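Local coordinates for penicillin-binding protein (Bacillus halodurans, PDB 3TG9), which probably acts as a serine hydrolase of the beta-lactamase and penicillin-binding protein family that binds penicillin-like compounds, though its natural substrate is not established, at residues B[259-264]-B[277-282]; B[284-289]-B[301-306]; B[297-302]-B[318-323]; B[308-313]-B[322-327]. All coordinates share one frame; numbering follows the deposited sequence.

Contact 1: residues B[259-264]-B[277-282]; sequences LTPHVH and IKQQDG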
loop_
_atom_site.group_PDB
_atom_site.type_symbol
_atom_site.label_atom_id
_atom_site.label_comp_id
_atom_site.label_asym_id
_atom_site.label_seq_id
_atom_site.Cartn_x
_atom_site.Cartn_y
_atom_site.Cartn_z
ATOM N N LEU B 259 0.105 -33.198 -16.087
ATOM C CA LEU B 259 -1.276 -33.091 -16.555
ATOM C C LEU B 259 -2.098 -34.348 -16.272
ATOM O O LEU B 259 -3.209 -34.498 -16.787
ATOM C CB LEU B 259 -1.304 -32.798 -18.058
ATOM C CG LEU B 259 -0.578 -31.530 -18.527
ATOM C CD1 LEU B 259 -0.317 -31.575 -20.023
ATOM C CD2 LEU B 259 -1.369 -30.283 -18.147
ATOM N N THR B 260 -1.557 -35.255 -15.467
ATOM C CA THR B 260 -2.261 -36.498 -15.155
ATOM C C THR B 260 -3.244 -36.300 -14.012
ATOM O O THR B 260 -2.891 -35.734 -12.986
ATOM C CB THR B 260 -1.282 -37.613 -14.761
ATOM O OG1 THR B 260 -0.512 -37.992 -15.902
ATOM C CG2 THR B 260 -2.031 -38.833 -14.249
ATOM N N PRO B 261 -4.489 -36.767 -14.187
ATOM C CA PRO B 261 -5.480 -36.665 -13.113
ATOM C C PRO B 261 -5.123 -37.618 -11.986
ATOM O O PRO B 261 -5.651 -38.736 -11.938
ATOM C CB PRO B 261 -6.782 -37.111 -13.789
ATOM C CG PRO B 261 -6.513 -37.072 -15.253
ATOM C CD PRO B 261 -5.055 -37.356 -15.408
ATOM N N HIS B 262 -4.233 -37.179 -11.099
ATOM C CA HIS B 262 -3.774 -37.982 -9.969
ATOM C C HIS B 262 -4.841 -38.109 -8.904
ATOM O O HIS B 262 -4.945 -39.135 -8.241
ATOM C CB HIS B 262 -2.528 -37.362 -9.334
ATOM C CG HIS B 262 -1.342 -37.322 -10.238
ATOM N ND1 HIS B 262 -0.905 -36.166 -10.839
ATOM C CD2 HIS B 262 -0.496 -38.302 -10.645
ATOM C CE1 HIS B 262 0.156 -36.428 -11.583
ATOM N NE2 HIS B 262 0.423 -37.721 -11.480
ATOM N N VAL B 263 -5.618 -37.051 -8.719
ATOM C CA VAL B 263 -6.641 -37.044 -7.684
ATOM C C VAL B 263 -7.986 -36.788 -8.328
ATOM O O VAL B 263 -8.087 -35.995 -9.269
ATOM C CB VAL B 263 -6.388 -35.931 -6.633
ATOM C CG1 VAL B 263 -7.421 -36.004 -5.515
ATOM C CG2 VAL B 263 -4.987 -36.032 -6.070
ATOM N N HIS B 264 -9.012 -37.472 -7.837
ATOM C CA HIS B 264 -10.376 -37.133 -8.191
ATOM C C HIS B 264 -10.969 -36.381 -7.013
ATOM O O HIS B 264 -10.996 -36.906 -5.902
ATOM C CB HIS B 264 -11.186 -38.392 -8.485
ATOM C CG HIS B 264 -12.598 -38.118 -8.899
ATOM N ND1 HIS B 264 -13.555 -39.108 -8.988
ATOM C CD2 HIS B 264 -13.219 -36.962 -9.238
ATOM C CE1 HIS B 264 -14.701 -38.574 -9.378
ATOM N NE2 HIS B 264 -14.524 -37.274 -9.533
ATOM N N ILE B 277 -8.234 -30.360 -13.594
ATOM C CA ILE B 277 -8.594 -31.104 -14.800
ATOM C C ILE B 277 -10.094 -31.358 -14.878
ATOM O O ILE B 277 -10.712 -31.820 -13.916
ATOM C CB ILE B 277 -7.855 -32.445 -14.869
ATOM C CG1 ILE B 277 -6.348 -32.212 -14.836
ATOM C CG2 ILE B 277 -8.261 -33.232 -16.126
ATOM C CD1 ILE B 277 -5.545 -33.470 -14.651
ATOM N N LYS B 278 -10.681 -31.039 -16.024
ATOM C CA LYS B 278 -12.090 -31.305 -16.242
ATOM C C LYS B 278 -12.201 -32.516 -17.143
ATOM O O LYS B 278 -11.745 -32.493 -18.285
ATOM C CB LYS B 278 -12.779 -30.103 -16.877
ATOM C CG LYS B 278 -14.295 -30.198 -16.885
ATOM C CD LYS B 278 -14.866 -29.926 -15.495
ATOM C CE LYS B 278 -14.384 -28.573 -14.982
ATOM N NZ LYS B 278 -15.246 -28.073 -13.883
ATOM N N GLN B 279 -12.788 -33.583 -16.612
ATOM C CA GLN B 279 -12.920 -34.834 -17.352
ATOM C C GLN B 279 -14.343 -35.367 -17.247
ATOM O O GLN B 279 -14.818 -35.703 -16.158
ATOM C CB GLN B 279 -11.940 -35.870 -16.811
ATOM C CG GLN B 279 -11.875 -37.145 -17.624
ATOM C CD GLN B 279 -11.077 -38.221 -16.923
ATOM O OE1 GLN B 279 -9.882 -38.370 -17.155
ATOM N NE2 GLN B 279 -11.733 -38.964 -16.041
ATOM N N GLN B 280 -15.019 -35.437 -18.384
ATOM C CA GLN B 280 -16.417 -35.832 -18.421
ATOM C C GLN B 280 -16.674 -36.785 -19.586
ATOM O O GLN B 280 -16.224 -36.546 -20.708
ATOM C CB GLN B 280 -17.304 -34.592 -18.534
ATOM C CG GLN B 280 -16.820 -33.595 -19.578
ATOM C CD GLN B 280 -17.137 -32.147 -19.214
ATOM O OE1 GLN B 280 -17.133 -31.261 -20.076
ATOM N NE2 GLN B 280 -17.406 -31.901 -17.934
ATOM N N ASP B 281 -17.388 -37.870 -19.301
ATOM C CA ASP B 281 -17.719 -38.876 -20.305
ATOM C C ASP B 281 -16.449 -39.485 -20.899
ATOM O O ASP B 281 -16.341 -39.652 -22.111
ATOM C CB ASP B 281 -18.602 -38.274 -21.409
ATOM C CG ASP B 281 -19.896 -37.672 -20.867
ATOM O OD1 ASP B 281 -20.648 -38.391 -20.167
ATOM O OD2 ASP B 281 -20.163 -36.481 -21.147
ATOM N N GLY B 282 -15.490 -39.798 -20.031
ATOM C CA GLY B 282 -14.245 -40.428 -20.438
ATOM C C GLY B 282 -13.370 -39.633 -21.396
ATOM O O GLY B 282 -12.673 -40.212 -22.227
#

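Contact 2: residues B[284-289]-B[301-306]; sequences ISKYHV and AFYPTS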
loop_
_atom_site.group_PDB
_atom_site.type_symbol
_atom_site.label_atom_id
_atom_site.label_comp_id
_atom_site.label_asym_id
_atom_site.label_seq_id
_atom_site.Cartn_x
_atom_site.Cartn_y
_atom_site.Cartn_z
ATOM N N ILE B 284 -10.982 -35.695 -21.373
ATOM C CA ILE B 284 -10.581 -34.446 -20.737
ATOM C C ILE B 284 -10.967 -33.242 -21.586
ATOM O O ILE B 284 -10.496 -33.091 -22.707
ATOM C CB ILE B 284 -9.066 -34.419 -20.455
ATOM C CG1 ILE B 284 -8.731 -35.402 -19.329
ATOM C CG2 ILE B 284 -8.629 -33.013 -20.085
ATOM C CD1 ILE B 284 -7.258 -35.712 -19.194
ATOM N N SER B 285 -11.825 -32.384 -21.048
ATOM C CA SER B 285 -12.290 -31.221 -21.791
ATOM C C SER B 285 -11.410 -29.985 -21.577
ATOM O O SER B 285 -11.280 -29.142 -22.470
ATOM C CB SER B 285 -13.738 -30.909 -21.428
ATOM O OG SER B 285 -13.916 -30.931 -20.025
ATOM N N LYS B 286 -10.799 -29.869 -20.402
ATOM C CA LYS B 286 -9.892 -28.745 -20.171
ATOM C C LYS B 286 -8.940 -28.919 -19.006
ATOM O O LYS B 286 -9.218 -29.643 -18.049
ATOM C CB LYS B 286 -10.650 -27.421 -20.026
ATOM C CG LYS B 286 -11.426 -27.251 -18.738
ATOM C CD LYS B 286 -11.814 -25.789 -18.542
ATOM C CE LYS B 286 -12.989 -25.658 -17.595
ATOM N NZ LYS B 286 -13.422 -24.246 -17.403
ATOM N N TYR B 287 -7.789 -28.277 -19.136
ATOM C CA TYR B 287 -6.898 -28.074 -18.017
ATOM C C TYR B 287 -7.077 -26.615 -17.630
ATOM O O TYR B 287 -7.117 -25.743 -18.497
ATOM C CB TYR B 287 -5.461 -28.343 -18.433
ATOM C CG TYR B 287 -5.259 -29.711 -19.034
ATOM C CD1 TYR B 287 -5.125 -30.830 -18.225
ATOM C CD2 TYR B 287 -5.201 -29.883 -20.413
ATOM C CE1 TYR B 287 -4.925 -32.081 -18.769
ATOM C CE2 TYR B 287 -5.014 -31.133 -20.968
ATOM C CZ TYR B 287 -4.878 -32.230 -20.140
ATOM O OH TYR B 287 -4.689 -33.482 -20.687
ATOM N N HIS B 288 -7.224 -26.335 -16.346
ATOM C CA HIS B 288 -7.464 -24.952 -15.965
ATOM C C HIS B 288 -6.922 -24.576 -14.603
ATOM O O HIS B 288 -6.744 -25.420 -13.724
ATOM C CB HIS B 288 -8.958 -24.608 -16.084
ATOM C CG HIS B 288 -9.832 -25.290 -15.080
ATOM N ND1 HIS B 288 -10.090 -26.648 -15.115
ATOM C CD2 HIS B 288 -10.538 -24.802 -14.035
ATOM C CE1 HIS B 288 -10.905 -26.964 -14.121
ATOM N NE2 HIS B 288 -11.184 -25.863 -13.450
ATOM N N VAL B 289 -6.639 -23.292 -14.444
ATOM C CA VAL B 289 -6.285 -22.746 -13.144
ATOM C C VAL B 289 -7.195 -21.574 -12.853
ATOM O O VAL B 289 -7.831 -21.029 -13.750
ATOM C CB VAL B 289 -4.819 -22.288 -13.070
ATOM C CG1 VAL B 289 -3.882 -23.477 -13.136
ATOM C CG2 VAL B 289 -4.512 -21.277 -14.173
ATOM N N ALA B 301 -7.552 -21.449 -19.026
ATOM C CA ALA B 301 -7.726 -22.837 -19.416
ATOM C C ALA B 301 -7.159 -23.148 -20.788
ATOM O O ALA B 301 -7.061 -22.276 -21.652
ATOM C CB ALA B 301 -9.199 -23.209 -19.366
ATOM N N PHE B 302 -6.780 -24.407 -20.972
ATOM C CA PHE B 302 -6.384 -24.924 -22.270
ATOM C C PHE B 302 -7.341 -26.056 -22.638
ATOM O O PHE B 302 -7.503 -27.017 -21.886
ATOM C CB PHE B 302 -4.952 -25.443 -22.221
ATOM C CG PHE B 302 -4.474 -26.022 -23.522
ATOM C CD1 PHE B 302 -4.587 -27.377 -23.773
ATOM C CD2 PHE B 302 -3.907 -25.210 -24.493
ATOM C CE1 PHE B 302 -4.146 -27.914 -24.977
ATOM C CE2 PHE B 302 -3.462 -25.742 -25.698
ATOM C CZ PHE B 302 -3.584 -27.091 -25.941
ATOM N N TYR B 303 -7.982 -25.931 -23.792
ATOM C CA TYR B 303 -8.951 -26.911 -24.238
ATOM C C TYR B 303 -8.334 -27.819 -25.298
ATOM O O TYR B 303 -8.223 -27.430 -26.453
ATOM C CB TYR B 303 -10.191 -26.199 -24.778
ATOM C CG TYR B 303 -10.776 -25.204 -23.799
ATOM C CD1 TYR B 303 -11.807 -25.558 -22.947
ATOM C CD2 TYR B 303 -10.287 -23.910 -23.722
ATOM C CE1 TYR B 303 -12.344 -24.648 -22.049
ATOM C CE2 TYR B 303 -10.815 -22.996 -22.820
ATOM C CZ TYR B 303 -11.843 -23.370 -21.992
ATOM O OH TYR B 303 -12.364 -22.459 -21.094
ATOM N N PRO B 304 -7.925 -29.034 -24.892
ATOM C CA PRO B 304 -7.210 -30.013 -25.729
ATOM C C PRO B 304 -7.930 -30.322 -27.044
ATOM O O PRO B 304 -7.289 -30.598 -28.060
ATOM C CB PRO B 304 -7.183 -31.276 -24.855
ATOM C CG PRO B 304 -7.385 -30.796 -23.455
ATOM C CD PRO B 304 -8.255 -29.574 -23.560
ATOM N N THR B 305 -9.254 -30.271 -27.020
ATOM C CA THR B 305 -10.047 -30.597 -28.201
ATOM C C THR B 305 -9.793 -29.614 -29.336
ATOM O O THR B 305 -9.441 -30.006 -30.453
ATOM C CB THR B 305 -11.549 -30.598 -27.872
ATOM O OG1 THR B 305 -11.898 -31.836 -27.237
ATOM C CG2 THR B 305 -12.378 -30.408 -29.135
ATOM N N SER B 306 -9.972 -28.334 -29.040
ATOM C CA SER B 306 -9.880 -27.305 -30.057
ATOM C C SER B 306 -8.515 -26.645 -30.022
ATOM O O SER B 306 -8.251 -25.710 -30.774
ATOM C CB SER B 306 -10.982 -26.271 -29.837
ATOM O OG SER B 306 -11.279 -26.146 -28.453
HETATM O O HOH W 1 -11.505 -29.306 -25.141
#

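Contact 3: residues B[297-302]-B[318-323]; sequences CFHSAF and SGAYDV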
loop_
_atom_site.group_PDB
_atom_site.type_symbol
_atom_site.label_atom_id
_atom_site.label_comp_id
_atom_site.label_asym_id
_atom_site.label_seq_id
_atom_site.Cartn_x
_atom_site.Cartn_y
_atom_site.Cartn_z
ATOM N N CYS B 297 -9.447 -11.648 -9.292
ATOM C CA CYS B 297 -9.939 -12.958 -9.740
ATOM C C CYS B 297 -9.356 -13.317 -11.111
ATOM O O CYS B 297 -8.916 -12.447 -11.865
ATOM C CB CYS B 297 -11.467 -13.050 -9.714
ATOM S SG CYS B 297 -12.328 -11.949 -10.845
ATOM N N PHE B 298 -9.333 -14.608 -11.412
ATOM C CA PHE B 298 -8.553 -15.114 -12.526
ATOM C C PHE B 298 -9.049 -16.505 -12.909
ATOM O O PHE B 298 -9.236 -17.352 -12.048
ATOM C CB PHE B 298 -7.086 -15.191 -12.109
ATOM C CG PHE B 298 -6.174 -15.806 -13.141
ATOM C CD1 PHE B 298 -5.851 -15.120 -14.308
ATOM C CD2 PHE B 298 -5.617 -17.062 -12.932
ATOM C CE1 PHE B 298 -4.988 -15.664 -15.242
ATOM C CE2 PHE B 298 -4.754 -17.609 -13.855
ATOM C CZ PHE B 298 -4.444 -16.911 -15.020
ATOM N N HIS B 299 -9.272 -16.720 -14.199
ATOM C CA HIS B 299 -9.576 -18.054 -14.717
ATOM C C HIS B 299 -8.847 -18.212 -16.020
ATOM O O HIS B 299 -8.877 -17.319 -16.858
ATOM C CB HIS B 299 -11.072 -18.249 -14.964
ATOM C CG HIS B 299 -11.827 -18.704 -13.759
ATOM N ND1 HIS B 299 -12.541 -17.844 -12.956
ATOM C CD2 HIS B 299 -11.976 -19.937 -13.215
ATOM C CE1 HIS B 299 -13.094 -18.520 -11.965
ATOM N NE2 HIS B 299 -12.766 -19.794 -12.102
ATOM N N SER B 300 -8.182 -19.343 -16.192
ATOM C CA SER B 300 -7.497 -19.606 -17.446
ATOM C C SER B 300 -7.505 -21.100 -17.741
ATOM O O SER B 300 -7.464 -21.919 -16.821
ATOM C CB SER B 300 -6.070 -19.069 -17.392
ATOM O OG SER B 300 -5.540 -18.919 -18.691
ATOM N N ALA B 301 -7.552 -21.449 -19.026
ATOM C CA ALA B 301 -7.726 -22.837 -19.416
ATOM C C ALA B 301 -7.159 -23.148 -20.788
ATOM O O ALA B 301 -7.061 -22.276 -21.652
ATOM C CB ALA B 301 -9.199 -23.209 -19.366
ATOM N N PHE B 302 -6.780 -24.407 -20.972
ATOM C CA PHE B 302 -6.384 -24.924 -22.270
ATOM C C PHE B 302 -7.341 -26.056 -22.638
ATOM O O PHE B 302 -7.503 -27.017 -21.886
ATOM C CB PHE B 302 -4.952 -25.443 -22.221
ATOM C CG PHE B 302 -4.474 -26.022 -23.522
ATOM C CD1 PHE B 302 -4.587 -27.377 -23.773
ATOM C CD2 PHE B 302 -3.907 -25.210 -24.493
ATOM C CE1 PHE B 302 -4.146 -27.914 -24.977
ATOM C CE2 PHE B 302 -3.462 -25.742 -25.698
ATOM C CZ PHE B 302 -3.584 -27.091 -25.941
ATOM N N SER B 318 -14.653 -10.578 -8.034
ATOM C CA SER B 318 -15.332 -11.685 -8.701
ATOM C C SER B 318 -15.786 -11.330 -10.113
ATOM O O SER B 318 -15.830 -10.160 -10.485
ATOM C CB SER B 318 -16.526 -12.161 -7.873
ATOM O OG SER B 318 -17.374 -11.073 -7.564
ATOM N N GLY B 319 -16.111 -12.352 -10.901
ATOM C CA GLY B 319 -16.640 -12.142 -12.238
ATOM C C GLY B 319 -15.931 -12.889 -13.354
ATOM O O GLY B 319 -16.526 -13.153 -14.401
ATOM N N ALA B 320 -14.659 -13.222 -13.154
ATOM C CA ALA B 320 -13.878 -13.870 -14.204
ATOM C C ALA B 320 -14.488 -15.210 -14.630
ATOM O O ALA B 320 -14.337 -15.632 -15.770
ATOM C CB ALA B 320 -12.443 -14.058 -13.764
ATOM N N TYR B 321 -15.173 -15.874 -13.712
ATOM C CA TYR B 321 -15.751 -17.169 -14.019
ATOM C C TYR B 321 -16.898 -17.050 -15.013
ATOM O O TYR B 321 -16.933 -17.754 -16.018
ATOM C CB TYR B 321 -16.259 -17.841 -12.755
ATOM C CG TYR B 321 -17.061 -19.074 -13.055
ATOM C CD1 TYR B 321 -18.446 -19.065 -12.964
ATOM C CD2 TYR B 321 -16.435 -20.247 -13.453
ATOM C CE1 TYR B 321 -19.186 -20.193 -13.248
ATOM C CE2 TYR B 321 -17.165 -21.383 -13.738
ATOM C CZ TYR B 321 -18.540 -21.351 -13.632
ATOM O OH TYR B 321 -19.271 -22.484 -13.911
ATOM N N ASP B 322 -17.838 -16.161 -14.718
ATOM C CA ASP B 322 -18.975 -15.925 -15.596
ATOM C C ASP B 322 -18.522 -15.492 -16.981
ATOM O O ASP B 322 -19.137 -15.851 -17.981
ATOM C CB ASP B 322 -19.903 -14.875 -14.996
ATOM C CG ASP B 322 -20.351 -15.234 -13.601
ATOM O OD1 ASP B 322 -21.107 -16.218 -13.459
ATOM O OD2 ASP B 322 -19.941 -14.536 -12.646
ATOM N N VAL B 323 -17.442 -14.724 -17.040
ATOM C CA VAL B 323 -16.889 -14.307 -18.325
ATOM C C VAL B 323 -16.206 -15.491 -18.993
ATOM O O VAL B 323 -16.267 -15.647 -20.214
ATOM C CB VAL B 323 -15.925 -13.108 -18.176
ATOM C CG1 VAL B 323 -15.106 -12.885 -19.450
ATOM C CG2 VAL B 323 -16.707 -11.858 -17.819
#

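Contact 4: residues B[308-313]-B[322-327]; sequences GIVVVC and DVMAAI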
loop_
_atom_site.group_PDB
_atom_site.type_symbol
_atom_site.label_atom_id
_atom_site.label_comp_id
_atom_site.label_asym_id
_atom_site.label_seq_id
_atom_site.Cartn_x
_atom_site.Cartn_y
_atom_site.Cartn_z
ATOM N N GLY B 308 -7.770 -24.773 -27.772
ATOM C CA GLY B 308 -8.166 -23.429 -27.401
ATOM C C GLY B 308 -7.468 -22.970 -26.138
ATOM O O GLY B 308 -7.050 -23.789 -25.325
ATOM N N ILE B 309 -7.316 -21.657 -25.995
ATOM C CA ILE B 309 -6.773 -21.047 -24.778
ATOM C C ILE B 309 -7.668 -19.883 -24.404
ATOM O O ILE B 309 -8.003 -19.054 -25.252
ATOM C CB ILE B 309 -5.340 -20.515 -24.978
ATOM C CG1 ILE B 309 -4.365 -21.657 -25.272
ATOM C CG2 ILE B 309 -4.871 -19.753 -23.750
ATOM C CD1 ILE B 309 -2.973 -21.173 -25.658
ATOM N N VAL B 310 -8.082 -19.845 -23.143
ATOM C CA VAL B 310 -8.823 -18.708 -22.605
ATOM C C VAL B 310 -8.075 -18.151 -21.387
ATOM O O VAL B 310 -7.483 -18.893 -20.607
ATOM C CB VAL B 310 -10.283 -19.071 -22.233
ATOM C CG1 VAL B 310 -11.012 -17.862 -21.652
ATOM C CG2 VAL B 310 -11.019 -19.594 -23.454
ATOM N N VAL B 311 -8.056 -16.834 -21.264
ATOM C CA VAL B 311 -7.424 -16.189 -20.126
ATOM C C VAL B 311 -8.348 -15.078 -19.692
ATOM O O VAL B 311 -8.692 -14.217 -20.493
ATOM C CB VAL B 311 -6.054 -15.583 -20.483
ATOM C CG1 VAL B 311 -5.419 -14.966 -19.258
ATOM C CG2 VAL B 311 -5.135 -16.638 -21.089
ATOM N N VAL B 312 -8.783 -15.108 -18.442
ATOM C CA VAL B 312 -9.543 -13.991 -17.894
ATOM C C VAL B 312 -8.835 -13.416 -16.669
ATOM O O VAL B 312 -8.762 -14.063 -15.626
ATOM C CB VAL B 312 -10.992 -14.397 -17.552
ATOM C CG1 VAL B 312 -11.790 -13.190 -17.118
ATOM C CG2 VAL B 312 -11.657 -15.061 -18.763
ATOM N N CYS B 313 -8.287 -12.209 -16.817
ATOM C CA CYS B 313 -7.664 -11.493 -15.707
ATOM C C CYS B 313 -8.585 -10.362 -15.263
ATOM O O CYS B 313 -9.157 -9.666 -16.095
ATOM C CB CYS B 313 -6.308 -10.930 -16.124
ATOM S SG CYS B 313 -5.041 -12.153 -16.510
ATOM N N ASP B 322 -17.838 -16.161 -14.718
ATOM C CA ASP B 322 -18.975 -15.925 -15.596
ATOM C C ASP B 322 -18.522 -15.492 -16.981
ATOM O O ASP B 322 -19.137 -15.851 -17.981
ATOM C CB ASP B 322 -19.903 -14.875 -14.996
ATOM C CG ASP B 322 -20.351 -15.234 -13.601
ATOM O OD1 ASP B 322 -21.107 -16.218 -13.459
ATOM O OD2 ASP B 322 -19.941 -14.536 -12.646
ATOM N N VAL B 323 -17.442 -14.724 -17.040
ATOM C CA VAL B 323 -16.889 -14.307 -18.325
ATOM C C VAL B 323 -16.206 -15.491 -18.993
ATOM O O VAL B 323 -16.267 -15.647 -20.214
ATOM C CB VAL B 323 -15.925 -13.108 -18.176
ATOM C CG1 VAL B 323 -15.106 -12.885 -19.450
ATOM C CG2 VAL B 323 -16.707 -11.858 -17.819
ATOM N N MET B 324 -15.576 -16.341 -18.188
ATOM C CA MET B 324 -14.931 -17.538 -18.717
ATOM C C MET B 324 -15.942 -18.517 -19.332
ATOM O O MET B 324 -15.709 -19.061 -20.411
ATOM C CB MET B 324 -14.108 -18.240 -17.639
ATOM C CG MET B 324 -13.909 -19.736 -17.896
ATOM S SD MET B 324 -12.161 -20.152 -17.998
ATOM C CE MET B 324 -12.129 -21.655 -17.039
ATOM N N ALA B 325 -17.055 -18.738 -18.638
ATOM C CA ALA B 325 -18.120 -19.594 -19.151
ATOM C C ALA B 325 -18.678 -19.048 -20.469
ATOM O O ALA B 325 -18.882 -19.797 -21.422
ATOM C CB ALA B 325 -19.228 -19.741 -18.119
ATOM N N ALA B 326 -18.913 -17.737 -20.515
ATOM C CA ALA B 326 -19.419 -17.082 -21.719
ATOM C C ALA B 326 -18.508 -17.315 -22.908
ATOM O O ALA B 326 -18.977 -17.443 -24.040
ATOM C CB ALA B 326 -19.602 -15.597 -21.487
ATOM N N ILE B 327 -17.207 -17.382 -22.645
ATOM C CA ILE B 327 -16.218 -17.512 -23.708
ATOM C C ILE B 327 -16.053 -18.957 -24.167
ATOM O O ILE B 327 -15.932 -19.218 -25.362
ATOM C CB ILE B 327 -14.829 -16.993 -23.274
ATOM C CG1 ILE B 327 -14.863 -15.486 -22.992
ATOM C CG2 ILE B 327 -13.790 -17.316 -24.332
ATOM C CD1 ILE B 327 -13.501 -14.903 -22.570
#

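Contact 1: residues B[259-264]-B[277-282]
Ile277 meets the turn at Pro261 with little more than one atom, the methyl CD1 at the end of its side chain. That methyl lies 3.3 Å from the backbone oxygen O of Leu259, 3.5 Å from the ring nitrogen N of Pro261 and 3.8 Å from CG of Pro261, with CB and CD of that ring almost as close. CG1 of Ile277 stands anti to the carbonyl carbon (chi1 -58°) and CD1 continues the chain in extended form, which carries the methyl out to the turn; the two side chains meet at about a right angle. Pro261 is the centre of an inverse gamma turn, and this bend turns its ring toward Ile277 on strand 276-279. Gln279, two residues further along on the same side of its strand, adds a looser touch: its extended chain brings OE1 to 4.1 Å from CG of Pro261, again nearly at right angles. The contact is small and lies at the protein surface. Leu259 follows directly on helix 252-258, and the loop runs into strand 263-266, the outermost strand at this end of the sheet; between it and strand 276-279 lies strand 269-271, whose Tyr270 touches Pro261, Ile277 and Gln279.

Contact 2: residues B[284-289]-B[301-306]
Tyr287 and Phe302 face each other as an antiparallel hydrogen-bonded pair, joined by two backbone bonds: Tyr287 N gives to Phe302 O at 3.0 Å and Phe302 N to Tyr287 O at 2.8 Å, both close to straight. Their rings lie on the same face of the sheet, with CD2 of Tyr287 at the edge of the Phe302 ring, near its plane. Beyond them the Tyr287 ring reaches Pro304, whose CG is 3.5 Å from CE2 of Tyr287; with CG anti to the carbonyl carbon (chi1 -55°), the tyrosine ring lies back along its strand toward this proline, and CG2 of Ile284 lies over one face, near the rim. On the other face of the sheet Ala301 pairs with His288, CB to CB 3.6 Å. Lys286 and Tyr303 run side by side in the same direction, CD of Lys286 3.7 Å from CE1 of Tyr303, and their polar ends share OE1 of Glu328, by a salt bridge and a hydrogen bond respectively. Where the strands part, a water bridges Ser285 O, to which it donates, and Thr305 N. Ser285 and Lys286 form a classic beta bulge opposite Lys278, while Trp241 and Met245 of helix 234-245 pack on Tyr287 and Phe302. This is the open end of a beta hairpin, strands 284-293 and 296-303, within the antiparallel sheet of the serine beta-lactamase fold.

Contact 3: residues B[297-302]-B[318-323]
The His299 imidazole lies beside the first turn of the helix, with CD2 of Tyr321 over one face and the methyl CB of Ala320 at its edge, in the ring plane. The two aromatic rings are oblique, neither stacked nor perpendicular: their planes make 57° and their centroids stand 5.5 Å apart. The closer approach is to the base of the tyrosine, whose CB packs closely against the His299 ring. Tyr321 holds CG anti to its own nitrogen (chi1 171°). Nearer the start of the strand, Cys297 receives a hydrogen bond at SG from Ala320 N, at 3.5 Å with an angle of 151° at the hydrogen. The sulfur therefore takes up an amide of the first helical turn, and it also packs against CB of Ala320 at 3.6 Å. Gly319, at the N-cap position, has a positive phi that favours glycine, and its carbonyl O accepts Val323 N. Tyr292 of strand 284-293 meets the His299 ring and also touches Cys297 and Tyr321. Strand 296-303 thus bears the N-terminal end of helix 320-330 on one face, while on the other Phe298 and Ser300 turn to Met237 of helix 234-245.

Contact 4: residues B[308-313]-B[322-327]
Val310 and Val312, alternate residues on one face of the strand, pack against Val323, Met324 and Ile327, which share a side of the helix. Among the branched aliphatic side chains, the pair of Val310 and Ile327 comes closest, with CG2 of each 3.7 Å from the other; the side chains are set obliquely, and CD1 of Ile327 also lies 4.0 Å from CG1 of Val310. Ile327 sends CG1 away from its carbonyl carbon (chi1 -64°), and its CD1 thereby reaches CG2 of Val312 as well, at 4.2 Å, so one isoleucine spans both valines. CG1 of Val323 sits 4.1 Å from each methyl of Val312. Met324 adds to the same apolar packing with its backbone and the base of its side chain: CG2 of Val312 rests at CA of Met324, 4.1 Å away, and near its CB, while the bent chain of Met324 brings its sulfur SD to only 4.5 Å from CG1 of Val310. All these side chains are buried, and the interface is wholly apolar. The strand and helix segments run nearly antiparallel, at 156°, with axes 8.8 Å apart. Leu7 and Ile10 of helix 7-13 pack alongside Ile327, Ile10 also touches Val323, and the strand's opposite face, through Ile309 and Val311, meets helix 234-245.

From the N terminus, the chain first closes a loop at contact 1, where the turn after helix 252-258 meets strand 276-279. Contact 2 follows in series and closes the hairpin of strands 284-293 and 296-303; it touches contact 1 through backbone bonds between Lys278 and the bulge residues Ser285 and Lys286. Contact 3 opens on the stretch where contact 2 ends, sharing Ala301 and Phe302. Contact 4 starts inside the loop of contact 3 and ends on the same helix, overlapping it at Asp322 and Val323. Contact 1 reaches across strand 269-271, contact 2 joins adjacent strands, and contacts 3 and 4 dock helix 320-330 on the same sheet.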